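Local coordinates for protein glycoside hydrolase, family 11\:clostridium cellulosome enzyme, dockerin type i\:polysaccharide (Clostridium thermocellum, PDB 2C71) that probably removes acetyl groups from xylan as a magnesium-binding family 4 carbohydrate esterase of the plant cell-wall-degrading machinery, at residues Asp25-Tyr30 and Ala34-Val39. Residues are numbered along the deposited sequence; the frame is centred on the assembly and turned at random.
Sequences DKLDKY and ATFMVV
The CA atoms of L27 and A34 are the nearest pair across the segments, 7.8 Å apart, where the last turns of helix 17-30 pass the residue just before strand 35-38. No hydrogen bond crosses between the segments. The contact is apolar and small, with 97 Å² buried in all, and one methyl group carries it. CD1 of L27 lies 3.8 Å from CB of A34. The same CD1 is 3.9 Å from CZ of F36. L27 points its CB toward the other segment, and CD1, anti to CA (chi2 174°), reaches both residues. F36 comes from the opposite direction. Its CB points neither at the helix nor away from it, but the ring's far end approaches, and CD1 meets it obliquely near CZ. All three residues are buried.

Helix and strand belong to the beta-alpha-beta unit 6-12, 17-30 and 35-38, within the NodB homology domain. L27 also packs on L9 and A34 on F11, while the F36 ring meets F11 and touches T20, V23 and L24. In the sheet, T35 bonds through its backbone to strand 6-12, and A34 and F36 to strand 60-63 on the other side. L27 is one of the helix side chains packed on this parallel sheet.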
loop_
_atom_site.group_PDB
_atom_site.type_symbol
_atom_site.label_atom_id
_atom_site.label_comp_id
_atom_site.label_asym_id
_atom_site.label_seq_id
_atom_site.Cartn_x
_atom_site.Cartn_y
_atom_site.Cartn_z
ATOM N N ASP A 25 -0.751 -12.155 9.092
ATOM C CA ASP A 25 -1.473 -13.316 9.658
ATOM C C ASP A 25 -2.918 -13.328 9.206
ATOM O O ASP A 25 -3.455 -14.407 8.934
ATOM C CB ASP A 25 -1.366 -13.341 11.155
ATOM C CG ASP A 25 0.027 -13.687 11.681
ATOM O OD1 ASP A 25 0.890 -14.161 10.970
ATOM O OD2 ASP A 25 0.202 -13.545 12.940
ATOM N N LYS A 26 -3.611 -12.177 9.184
ATOM C CA LYS A 26 -4.986 -12.116 8.684
ATOM C C LYS A 26 -5.041 -12.495 7.211
ATOM O O LYS A 26 -5.939 -13.209 6.764
ATOM C CB LYS A 26 -5.588 -10.722 8.856
ATOM C CG LYS A 26 -5.765 -10.242 10.273
ATOM C CD LYS A 26 -6.714 -11.080 11.109
ATOM C CE LYS A 26 -6.793 -10.552 12.511
ATOM N NZ LYS A 26 -7.607 -11.337 13.384
ATOM N N LEU A 27 -4.109 -11.974 6.419
ATOM C CA LEU A 27 -4.104 -12.270 4.984
ATOM C C LEU A 27 -3.861 -13.747 4.745
ATOM O O LEU A 27 -4.454 -14.352 3.821
ATOM C CB LEU A 27 -3.104 -11.403 4.251
ATOM C CG LEU A 27 -3.345 -9.887 4.417
ATOM C CD1 LEU A 27 -2.165 -9.127 3.752
ATOM C CD2 LEU A 27 -4.663 -9.443 3.872
ATOM N N ASP A 28 -3.048 -14.395 5.561
ATOM C CA ASP A 28 -2.861 -15.848 5.460
ATOM C C ASP A 28 -4.166 -16.562 5.808
ATOM O O ASP A 28 -4.533 -17.552 5.146
ATOM C CB ASP A 28 -1.747 -16.343 6.415
ATOM C CG ASP A 28 -0.320 -16.018 5.993
ATOM O OD1 ASP A 28 -0.082 -15.740 4.801
ATOM O OD2 ASP A 28 0.563 -16.101 6.905
ATOM N N LYS A 29 -4.836 -16.145 6.879
ATOM C CA LYS A 29 -6.073 -16.787 7.311
ATOM C C LYS A 29 -7.098 -16.834 6.208
ATOM O O LYS A 29 -7.800 -17.833 6.027
ATOM C CB LYS A 29 -6.631 -16.052 8.537
ATOM C CG LYS A 29 -7.917 -16.544 9.132
ATOM C CD LYS A 29 -8.362 -15.451 10.270
ATOM C CE LYS A 29 -9.585 -15.794 10.999
ATOM N NZ LYS A 29 -9.814 -14.802 12.076
ATOM N N TYR A 30 -7.201 -15.745 5.453
ATOM C CA TYR A 30 -8.197 -15.612 4.374
ATOM C C TYR A 30 -7.656 -15.914 2.982
ATOM O O TYR A 30 -8.385 -15.845 2.004
ATOM C CB TYR A 30 -8.817 -14.199 4.405
ATOM C CG TYR A 30 -9.557 -13.943 5.656
ATOM C CD1 TYR A 30 -10.717 -14.633 5.890
ATOM C CD2 TYR A 30 -9.136 -13.008 6.616
ATOM C CE1 TYR A 30 -11.413 -14.453 7.081
ATOM C CE2 TYR A 30 -9.838 -12.814 7.793
ATOM C CZ TYR A 30 -10.985 -13.543 8.030
ATOM O OH TYR A 30 -11.720 -13.411 9.193
ATOM N N ALA A 34 -2.240 -8.825 -1.082
ATOM C CA ALA A 34 -2.314 -7.370 -0.853
ATOM C C ALA A 34 -1.015 -6.736 -1.319
ATOM O O ALA A 34 -0.094 -7.401 -1.789
ATOM C CB ALA A 34 -2.620 -7.066 0.593
ATOM N N THR A 35 -0.945 -5.414 -1.160
ATOM C CA THR A 35 0.222 -4.621 -1.523
ATOM C C THR A 35 0.651 -3.782 -0.321
ATOM O O THR A 35 -0.201 -3.152 0.310
ATOM C CB THR A 35 -0.049 -3.714 -2.726
ATOM O OG1 THR A 35 -0.593 -4.503 -3.804
ATOM C CG2 THR A 35 1.192 -3.005 -3.219
ATOM N N PHE A 36 1.932 -3.781 -0.021
ATOM C CA PHE A 36 2.525 -3.014 1.095
ATOM C C PHE A 36 3.376 -1.896 0.523
ATOM O O PHE A 36 4.319 -2.168 -0.223
ATOM C CB PHE A 36 3.359 -3.930 1.990
ATOM C CG PHE A 36 2.535 -4.949 2.712
ATOM C CD1 PHE A 36 2.156 -6.151 2.111
ATOM C CD2 PHE A 36 2.063 -4.681 4.000
ATOM C CE1 PHE A 36 1.329 -7.019 2.784
ATOM C CE2 PHE A 36 1.244 -5.579 4.661
ATOM C CZ PHE A 36 0.894 -6.755 4.030
ATOM N N MET A 37 3.050 -0.668 0.873
ATOM C CA MET A 37 3.796 0.535 0.449
ATOM C C MET A 37 4.723 0.871 1.610
ATOM O O MET A 37 4.278 1.355 2.664
ATOM C CB MET A 37 2.844 1.691 0.100
ATOM C CG MET A 37 1.756 1.317 -0.873
ATOM S SD MET A 37 2.245 0.622 -2.464
ATOM C CE MET A 37 2.798 2.135 -3.276
ATOM N N VAL A 38 5.990 0.526 1.438
ATOM C CA VAL A 38 6.953 0.519 2.562
ATOM C C VAL A 38 7.823 1.754 2.572
ATOM O O VAL A 38 8.063 2.438 1.562
ATOM C CB VAL A 38 7.818 -0.760 2.551
ATOM C CG1 VAL A 38 6.940 -2.004 2.669
ATOM C CG2 VAL A 38 8.731 -0.831 1.369
ATOM N N VAL A 39 8.293 2.060 3.762
ATOM C CA VAL A 39 9.111 3.247 4.053
ATOM C C VAL A 39 10.557 2.789 4.206
ATOM O O VAL A 39 10.892 1.915 5.025
ATOM C CB VAL A 39 8.578 3.952 5.319
ATOM C CG1 VAL A 39 9.483 5.116 5.720
ATOM C CG2 VAL A 39 7.164 4.429 5.062
#